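Long-range contacts in O-ureido-L-serine synthase (Streptomyces lavendulae, PDB 3X44), which catalyses the pyridoxal-phosphate-dependent addition of hydroxyurea to O-acetyl-L-serine, yielding O-ureido-L-serine for the biosynthesis of the antibiotic D-cycloserine: residues 13-18 against 34-39; 185-190 against 230-235; 262-267 against 298-303. The protein carries 1 engineered substitution. All coordinates share one frame; numbering follows the deposited sequence.

Contact 1 of 3, residues 13-18 against 34-39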
# COMPACT_ATOMS: atom_id res chain seq x y z
N ARG A 13 3.39 2.81 -9.17
CA ARG A 13 2.59 1.90 -8.38
C ARG A 13 1.12 1.94 -8.78
O ARG A 13 0.24 2.14 -7.95
CB ARG A 13 2.74 2.22 -6.89
CG ARG A 13 4.12 1.88 -6.34
CD ARG A 13 4.30 2.37 -4.91
NE ARG A 13 3.73 3.70 -4.71
CZ ARG A 13 4.41 4.84 -4.86
NH1 ARG A 13 5.69 4.81 -5.22
NH2 ARG A 13 3.80 6.00 -4.65
N THR A 14 0.86 1.75 -10.07
CA THR A 14 -0.50 1.78 -10.57
C THR A 14 -1.17 0.42 -10.48
O THR A 14 -0.53 -0.62 -10.62
CB THR A 14 -0.54 2.25 -12.02
OG1 THR A 14 0.28 1.39 -12.82
CG2 THR A 14 -0.03 3.67 -12.13
N PRO A 15 -2.49 0.41 -10.26
CA PRO A 15 -3.22 -0.85 -10.16
C PRO A 15 -3.35 -1.61 -11.47
O PRO A 15 -3.34 -1.02 -12.55
CB PRO A 15 -4.60 -0.44 -9.62
CG PRO A 15 -4.73 1.00 -9.91
CD PRO A 15 -3.36 1.59 -10.10
N ILE A 16 -3.43 -2.92 -11.34
CA ILE A 16 -3.63 -3.81 -12.48
C ILE A 16 -4.95 -4.48 -12.09
O ILE A 16 -5.09 -5.03 -11.00
CB ILE A 16 -2.52 -4.88 -12.60
CG1 ILE A 16 -1.23 -4.23 -13.12
CG2 ILE A 16 -2.95 -5.97 -13.60
CD1 ILE A 16 -0.08 -5.20 -13.22
N VAL A 17 -5.93 -4.39 -12.98
CA VAL A 17 -7.25 -4.96 -12.70
C VAL A 17 -7.72 -5.91 -13.80
O VAL A 17 -7.37 -5.76 -14.98
CB VAL A 17 -8.30 -3.84 -12.51
CG1 VAL A 17 -7.63 -2.58 -11.97
CG2 VAL A 17 -9.00 -3.52 -13.84
N ARG A 18 -8.54 -6.87 -13.41
CA ARG A 18 -9.06 -7.85 -14.35
C ARG A 18 -10.30 -7.32 -15.06
O ARG A 18 -11.13 -6.64 -14.46
CB ARG A 18 -9.42 -9.13 -13.59
CG ARG A 18 -9.85 -10.30 -14.44
CD ARG A 18 -10.00 -11.54 -13.57
NE ARG A 18 -10.53 -12.68 -14.32
CZ ARG A 18 -11.78 -12.78 -14.75
NH1 ARG A 18 -12.65 -11.81 -14.51
NH2 ARG A 18 -12.17 -13.86 -15.42
N GLU A 34 -2.54 3.27 -15.94
CA GLU A 34 -1.60 4.36 -15.71
C GLU A 34 -2.26 5.73 -15.49
O GLU A 34 -1.58 6.70 -15.18
CB GLU A 34 -0.63 4.44 -16.90
CG GLU A 34 0.26 3.21 -17.03
CD GLU A 34 1.18 3.03 -15.85
OE1 GLU A 34 1.25 1.90 -15.30
OE2 GLU A 34 1.85 4.01 -15.47
N SER A 35 -3.57 5.79 -15.64
CA SER A 35 -4.30 7.04 -15.43
C SER A 35 -4.21 7.42 -13.96
O SER A 35 -4.39 8.58 -13.60
CB SER A 35 -5.77 6.88 -15.84
OG SER A 35 -6.37 5.82 -15.11
N PHE A 36 -3.92 6.44 -13.11
CA PHE A 36 -3.81 6.66 -11.68
C PHE A 36 -2.59 7.51 -11.29
O PHE A 36 -2.43 7.90 -10.13
CB PHE A 36 -3.77 5.31 -10.94
CG PHE A 36 -5.13 4.68 -10.74
CD1 PHE A 36 -5.89 4.96 -9.61
CD2 PHE A 36 -5.64 3.80 -11.69
CE1 PHE A 36 -7.13 4.36 -9.42
CE2 PHE A 36 -6.88 3.20 -11.51
CZ PHE A 36 -7.64 3.48 -10.37
N ASN A 37 -1.71 7.78 -12.26
CA ASN A 37 -0.55 8.62 -12.00
C ASN A 37 -1.10 10.03 -11.83
O ASN A 37 -2.11 10.38 -12.45
CB ASN A 37 0.43 8.57 -13.18
CG ASN A 37 1.35 7.37 -13.12
OD1 ASN A 37 1.92 7.06 -12.07
ND2 ASN A 37 1.49 6.67 -14.24
N PRO A 38 -0.45 10.87 -11.01
CA PRO A 38 -0.92 12.25 -10.80
C PRO A 38 -1.09 13.07 -12.07
O PRO A 38 -1.97 13.94 -12.15
CB PRO A 38 0.11 12.86 -9.85
CG PRO A 38 1.33 11.99 -9.98
CD PRO A 38 0.80 10.60 -10.27
N GLY A 39 -0.25 12.81 -13.06
CA GLY A 39 -0.33 13.51 -14.33
C GLY A 39 -1.42 12.94 -15.24
O GLY A 39 -1.74 13.53 -16.27
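T14 and E34 supply the polar part of this contact. T14 OG1 donates a hydrogen bond to E34 OE1 over 2.7 Å, and because the hydroxyl sits 52° out of the carboxylate plane it reaches the oxygen from above. The side chain of E34 leaves its backbone away from residues 13-18; a bend at chi2 (-64°) then folds the carboxylate back across the threonine, the two side chains crossing at about a right angle. Glutamate suits a spot rich in donors: R45 forms a salt bridge with OE2, and N37 ND2 adds a weak hydrogen bond to E34 OE2 at 3.0 Å. K32 NZ is a further partner of T14 OG1, so the threonine hydroxyl links a lysine to the carboxylate.

The setting is a pair of antiparallel neighbours at the border of the larger sheet within this chain. Strands 16-18 and 28-33 are bonded through their backbones, V17 pairing with V31 and P15, just before the strand, with V33; beyond them the chain from E34 turns into a 3-10 segment, closed by the bond from N37 N to E34 O at 3.1 Å. Strand 16-18 also makes backbone hydrogen bonds to the second subunit.

The apolar part is a CH-pi contact between P15 and F36. P15 CG lies 3.5 Å from the centroid of the F36 ring and 18° off its normal, over one face, with F36 CD2 the nearest carbon at 3.4 Å from P15 CG. Proline fits here because its compact, rigid ring offers CG and CD together to the aromatic face. The methyl of T14 adds looser packing: T14 CG2 lies 4.3 Å from F36 CB and 3.9 Å from N37 OD1, an oxygen that accepts from the backbone N of G12.

Contact 2 of 3, residues 185-190 against 230-235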
# COMPACT_ATOMS: atom_id res chain seq x y z
N VAL A 185 10.17 -2.73 -19.76
CA VAL A 185 9.45 -3.89 -19.25
C VAL A 185 9.88 -5.16 -19.98
O VAL A 185 10.10 -6.20 -19.36
CB VAL A 185 7.93 -3.71 -19.39
CG1 VAL A 185 7.21 -4.95 -18.87
CG2 VAL A 185 7.47 -2.49 -18.62
N GLY A 186 10.01 -5.06 -21.30
CA GLY A 186 10.41 -6.20 -22.10
C GLY A 186 11.71 -6.83 -21.66
O GLY A 186 11.86 -8.06 -21.68
N GLN A 187 12.66 -6.00 -21.26
CA GLN A 187 13.98 -6.46 -20.84
C GLN A 187 13.98 -7.16 -19.48
O GLN A 187 14.76 -8.10 -19.26
CB GLN A 187 14.96 -5.30 -20.83
CG GLN A 187 15.48 -4.94 -22.21
CD GLN A 187 16.40 -3.75 -22.20
OE1 GLN A 187 16.45 -3.00 -21.22
NE2 GLN A 187 17.15 -3.58 -23.28
N MET A 188 13.12 -6.72 -18.57
CA MET A 188 13.05 -7.33 -17.25
C MET A 188 12.27 -8.63 -17.37
O MET A 188 12.56 -9.62 -16.69
CB MET A 188 12.37 -6.38 -16.26
CG MET A 188 13.17 -5.09 -16.00
SD MET A 188 14.96 -5.34 -15.83
CE MET A 188 15.04 -6.04 -14.22
N LEU A 189 11.28 -8.64 -18.26
CA LEU A 189 10.48 -9.82 -18.51
C LEU A 189 11.39 -10.91 -19.08
O LEU A 189 11.22 -12.09 -18.78
CB LEU A 189 9.37 -9.52 -19.51
CG LEU A 189 8.13 -8.80 -18.99
CD1 LEU A 189 7.24 -8.42 -20.16
CD2 LEU A 189 7.39 -9.68 -18.00
N ARG A 190 12.35 -10.49 -19.91
CA ARG A 190 13.28 -11.42 -20.54
C ARG A 190 14.09 -12.20 -19.51
O ARG A 190 14.30 -13.40 -19.66
CB ARG A 190 14.25 -10.66 -21.47
CG ARG A 190 14.73 -11.47 -22.68
CD ARG A 190 16.14 -11.11 -23.16
NE ARG A 190 16.48 -9.69 -23.06
CZ ARG A 190 16.53 -8.84 -24.09
NH1 ARG A 190 16.27 -9.26 -25.32
NH2 ARG A 190 16.88 -7.58 -23.89
N VAL A 230 16.21 4.48 -28.05
CA VAL A 230 16.16 3.65 -26.85
C VAL A 230 15.63 2.24 -27.10
O VAL A 230 15.78 1.35 -26.25
CB VAL A 230 15.29 4.29 -25.74
CG1 VAL A 230 15.82 5.66 -25.38
CG2 VAL A 230 13.84 4.36 -26.18
N LEU A 231 15.03 2.02 -28.26
CA LEU A 231 14.46 0.71 -28.58
C LEU A 231 15.39 -0.49 -28.64
O LEU A 231 16.41 -0.47 -29.34
CB LEU A 231 13.70 0.77 -29.91
CG LEU A 231 13.24 -0.60 -30.41
CD1 LEU A 231 12.18 -1.14 -29.46
CD2 LEU A 231 12.69 -0.50 -31.82
N ASP A 232 15.03 -1.54 -27.90
CA ASP A 232 15.79 -2.79 -27.95
C ASP A 232 14.83 -3.77 -28.61
O ASP A 232 14.03 -4.44 -27.95
CB ASP A 232 16.19 -3.31 -26.58
CG ASP A 232 16.93 -4.64 -26.66
OD1 ASP A 232 17.29 -5.03 -27.80
OD2 ASP A 232 17.14 -5.29 -25.63
N ARG A 233 14.92 -3.83 -29.93
CA ARG A 233 14.08 -4.68 -30.75
C ARG A 233 14.05 -6.14 -30.32
O ARG A 233 13.05 -6.84 -30.55
CB ARG A 233 14.53 -4.55 -32.21
CG ARG A 233 14.36 -5.78 -33.04
CD ARG A 233 14.03 -5.40 -34.45
NE ARG A 233 12.66 -5.75 -34.80
CZ ARG A 233 12.06 -5.37 -35.92
NH1 ARG A 233 12.70 -4.62 -36.81
NH2 ARG A 233 10.81 -5.74 -36.15
N SER A 234 15.12 -6.60 -29.69
CA SER A 234 15.23 -7.99 -29.27
C SER A 234 14.21 -8.47 -28.22
O SER A 234 14.04 -9.67 -28.03
CB SER A 234 16.65 -8.28 -28.78
OG SER A 234 16.95 -7.57 -27.60
N VAL A 235 13.53 -7.55 -27.54
CA VAL A 235 12.56 -7.96 -26.52
C VAL A 235 11.20 -8.33 -27.10
O VAL A 235 10.35 -8.88 -26.40
CB VAL A 235 12.34 -6.86 -25.45
CG1 VAL A 235 13.67 -6.45 -24.85
CG2 VAL A 235 11.63 -5.67 -26.08
O HOH W 1 16.26 -11.68 -26.61
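An Asx turn built on D232 fastens the chain before strand 238-242 to one flank of helix 180-192, the helix that starts among the pyridoxal-phosphate-binding residues G177 to T181. Within the turn, D232 OD1 accepts from S234 N at 3.3 Å and from S234 OG at 2.6 Å, both from the same face of the carboxylate. The other oxygen faces the helix. Q187 NE2 reaches D232 OD2 at 2.9 Å in a nearly straight bond (172°), arriving on the anti side of the carboxylate; R190 NH2 meets the same D232 OD2 at 2.9 Å, nearly in line with the C-O bond, and makes it a salt bridge. These two donors come from opposite faces of the carboxylate plane. With CG anti to the backbone N (chi1 178°), D232 sends its carboxylate across to the helix, and aspartate is short enough to close the turn and still serve both donors.

R190 uses its other terminal nitrogen as well. R190 NH1 donates to S234 OG at 2.9 Å, close to the guanidinium plane, and also to a water that bonds weakly to S234 O. V235 CG1 lies against one face of the guanidinium, 3.5 Å from R190 NH2, and touches Q187 CG too. G186 has no side chain, which lets the backbones come near enough for V235 to pack against it: V235 CG1 is 3.8 Å from G186 C.

Beyond the pair, Q187 OE1 accepts from R153 NE of helix 147-164, and T183 OG1, one turn back on helix 180-192, bonds D232 N. V185 and L189 meet F172 of strand 171-174, while V185 and M188 pack on helix 147-164; M188 also touches M188 of the third subunit.

Contact 3 of 3, residues 262-267 against 298-303; sequences AGISAG and LSTFLF. With PUS ((E)-O-(carbamoylamino)-N-({3-hydroxy-2-methyl-5-[(phosphonooxy)methyl]pyridin-4-yl}methylidene)-L-serine), chain C.
The ring of F301 takes the methyl end of I264 at an oblique approach, I264 CD1 lying 3.9 Å from F301 CE2. A second flat group, the pyridine of the bound external aldimine, receives a hydrogen bond at its nitrogen: S265 OG donates to PUS N1 at 2.7 Å. I264 and S265, neighbours in sequence, thus serve different sides of the helix start, S265 turned to the cofactor and I264 to residues 298-303. A hydroxyl residue at the pyridine nitrogen is usual in fold-type II enzymes, where fold-type I enzymes use an aspartate; the short side chain of serine, with OG between the backbone N and the carbonyl carbon (chi1 72°), holds the hydroxyl close to the ring.

I264 carries nearly all of the packing. Its CD1 also lies 4.0 Å from L302 CB, the two side chains sliding past each other in opposite directions, and 4.3 Å from T300 OG1. Isoleucine, with its CD1 at the end of the longer branch, reaches all three of these residues with one methyl. L302 CD2 stands farther off, 4.4 Å from A262 O, whose polar partner is S251 OG. No hydrogen bond joins the two segments; T300 OG1 is bonded to Y297 O.

G263 occupies the N-cap of helix 264-278, and G267 N closes the first turn on G263 O. Helix 244-257 touches both segments: I264 meets A247, L302 packs on R248 and S251, and R248 and R252 bond the carbonyls of F301 and L302. L298 O accepts from K103 NZ of the second subunit, while S299 meets V99 at the start of helix 99-107.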
# COMPACT_ATOMS: atom_id res chain seq x y z
N ALA A 262 -10.31 5.03 -20.68
CA ALA A 262 -8.92 5.23 -21.11
C ALA A 262 -8.80 5.82 -22.51
O ALA A 262 -9.79 5.94 -23.24
CB ALA A 262 -8.17 3.91 -21.02
N GLY A 263 -7.57 6.16 -22.89
CA GLY A 263 -7.35 6.75 -24.21
C GLY A 263 -7.40 5.78 -25.38
O GLY A 263 -7.78 4.62 -25.23
N ILE A 264 -7.00 6.27 -26.55
CA ILE A 264 -7.01 5.46 -27.77
C ILE A 264 -5.98 4.35 -27.74
O ILE A 264 -6.31 3.20 -27.99
CB ILE A 264 -6.74 6.32 -29.02
CG1 ILE A 264 -7.40 7.69 -28.86
CG2 ILE A 264 -7.28 5.61 -30.24
CD1 ILE A 264 -8.93 7.65 -28.90
N SER A 265 -4.73 4.69 -27.42
CA SER A 265 -3.69 3.68 -27.35
C SER A 265 -4.10 2.60 -26.37
O SER A 265 -3.72 1.44 -26.52
CB SER A 265 -2.35 4.30 -26.93
OG SER A 265 -2.35 4.67 -25.56
N ALA A 266 -4.88 2.98 -25.37
CA ALA A 266 -5.34 2.03 -24.38
C ALA A 266 -6.32 1.06 -25.04
O ALA A 266 -6.23 -0.16 -24.85
CB ALA A 266 -6.02 2.76 -23.22
N GLY A 267 -7.24 1.60 -25.83
CA GLY A 267 -8.19 0.75 -26.52
C GLY A 267 -7.46 -0.16 -27.50
O GLY A 267 -7.90 -1.28 -27.77
N LEU A 298 -11.89 14.02 -25.13
CA LEU A 298 -13.26 14.46 -25.31
C LEU A 298 -13.48 15.10 -26.67
O LEU A 298 -14.56 14.98 -27.25
CB LEU A 298 -13.63 15.48 -24.22
CG LEU A 298 -13.89 15.01 -22.79
CD1 LEU A 298 -14.87 15.96 -22.14
CD2 LEU A 298 -14.44 13.60 -22.79
N SER A 299 -12.46 15.79 -27.17
CA SER A 299 -12.53 16.48 -28.45
C SER A 299 -12.03 15.64 -29.62
O SER A 299 -11.89 16.14 -30.73
CB SER A 299 -11.70 17.76 -28.40
OG SER A 299 -10.31 17.45 -28.46
N THR A 300 -11.75 14.37 -29.38
CA THR A 300 -11.25 13.50 -30.44
C THR A 300 -12.35 12.62 -31.01
O THR A 300 -13.48 12.64 -30.54
CB THR A 300 -10.12 12.62 -29.92
OG1 THR A 300 -10.66 11.62 -29.04
CG2 THR A 300 -9.09 13.47 -29.15
N PHE A 301 -12.01 11.82 -32.02
CA PHE A 301 -13.00 10.96 -32.64
C PHE A 301 -13.53 9.90 -31.70
O PHE A 301 -14.41 9.12 -32.05
CB PHE A 301 -12.44 10.34 -33.93
CG PHE A 301 -11.50 9.20 -33.72
CD1 PHE A 301 -11.64 8.03 -34.48
CD2 PHE A 301 -10.43 9.30 -32.84
CE1 PHE A 301 -10.72 6.98 -34.36
CE2 PHE A 301 -9.51 8.26 -32.71
CZ PHE A 301 -9.66 7.10 -33.48
N LEU A 302 -13.00 9.89 -30.48
CA LEU A 302 -13.45 8.94 -29.48
C LEU A 302 -14.90 9.28 -29.15
O LEU A 302 -15.69 8.43 -28.74
CB LEU A 302 -12.59 9.04 -28.22
CG LEU A 302 -13.13 8.27 -27.02
CD1 LEU A 302 -13.14 6.77 -27.34
CD2 LEU A 302 -12.26 8.55 -25.81
N PHE A 303 -15.24 10.56 -29.33
CA PHE A 303 -16.57 11.04 -29.04
C PHE A 303 -17.37 11.45 -30.28
O PHE A 303 -18.33 12.23 -30.18
CB PHE A 303 -16.48 12.20 -28.04
CG PHE A 303 -16.25 11.75 -26.63
CD1 PHE A 303 -14.98 11.40 -26.19
CD2 PHE A 303 -17.32 11.67 -25.73
CE1 PHE A 303 -14.76 10.97 -24.89
CE2 PHE A 303 -17.11 11.25 -24.42
CZ PHE A 303 -15.83 10.89 -23.99
N PUS C . 3.77 9.51 -25.32
CA PUS C . 5.04 10.31 -25.51
CB PUS C . 5.73 9.99 -26.88
OG PUS C . 4.80 10.31 -28.01
ND PUS C . 5.52 10.74 -29.18
CE PUS C . 5.36 10.08 -30.35
NZ2 PUS C . 4.87 8.83 -30.36
OZ1 PUS C . 5.66 10.61 -31.38
C PUS C . 4.70 11.81 -25.44
O PUS C . 3.69 12.16 -24.89
OT PUS C . 5.44 12.63 -25.93
C2 PUS C . 0.01 7.15 -24.97
C3 PUS C . 1.23 7.98 -24.95
C4 PUS C . 2.53 7.34 -25.20
C5 PUS C . 2.57 5.89 -25.44
C6 PUS C . 1.30 5.15 -25.43
C2A PUS C . -1.34 7.77 -24.76
C4A PUS C . 3.78 8.17 -25.38
C5A PUS C . 3.88 5.17 -25.70
N1 PUS C . 0.10 5.79 -25.21
O3 PUS C . 1.15 9.29 -24.64
O1P PUS C . 6.68 6.22 -25.08
O2P PUS C . 6.77 4.48 -23.48
O3P PUS C . 6.39 3.96 -25.77
O4P PUS C . 4.66 5.05 -24.46
P PUS C . 6.13 4.93 -24.70

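Overall arrangement
The three contacts follow one another along the chain without touching, and differ in their distance from the cofactor site. Contact 3 reaches it directly, through the ligand-bound S265. Contact 1 lies a little farther off: the side chain of E34 is about 8 Å from the bound aldimine, and that of N37 about 7 Å from that of A43, the engineered alanine at the place of the cofactor-bearing lysine. Contact 2 is more remote, with the V235 side chain about 11 Å from the ligand, though that of D232 is about 7 Å from that of cofactor-binding T179. Contacts 1 and 3 have centres about 17 Å apart and both meet the second subunit, whereas contacts 2 and 3, about 27 Å apart between centres, flank the chain's middle on opposite sides.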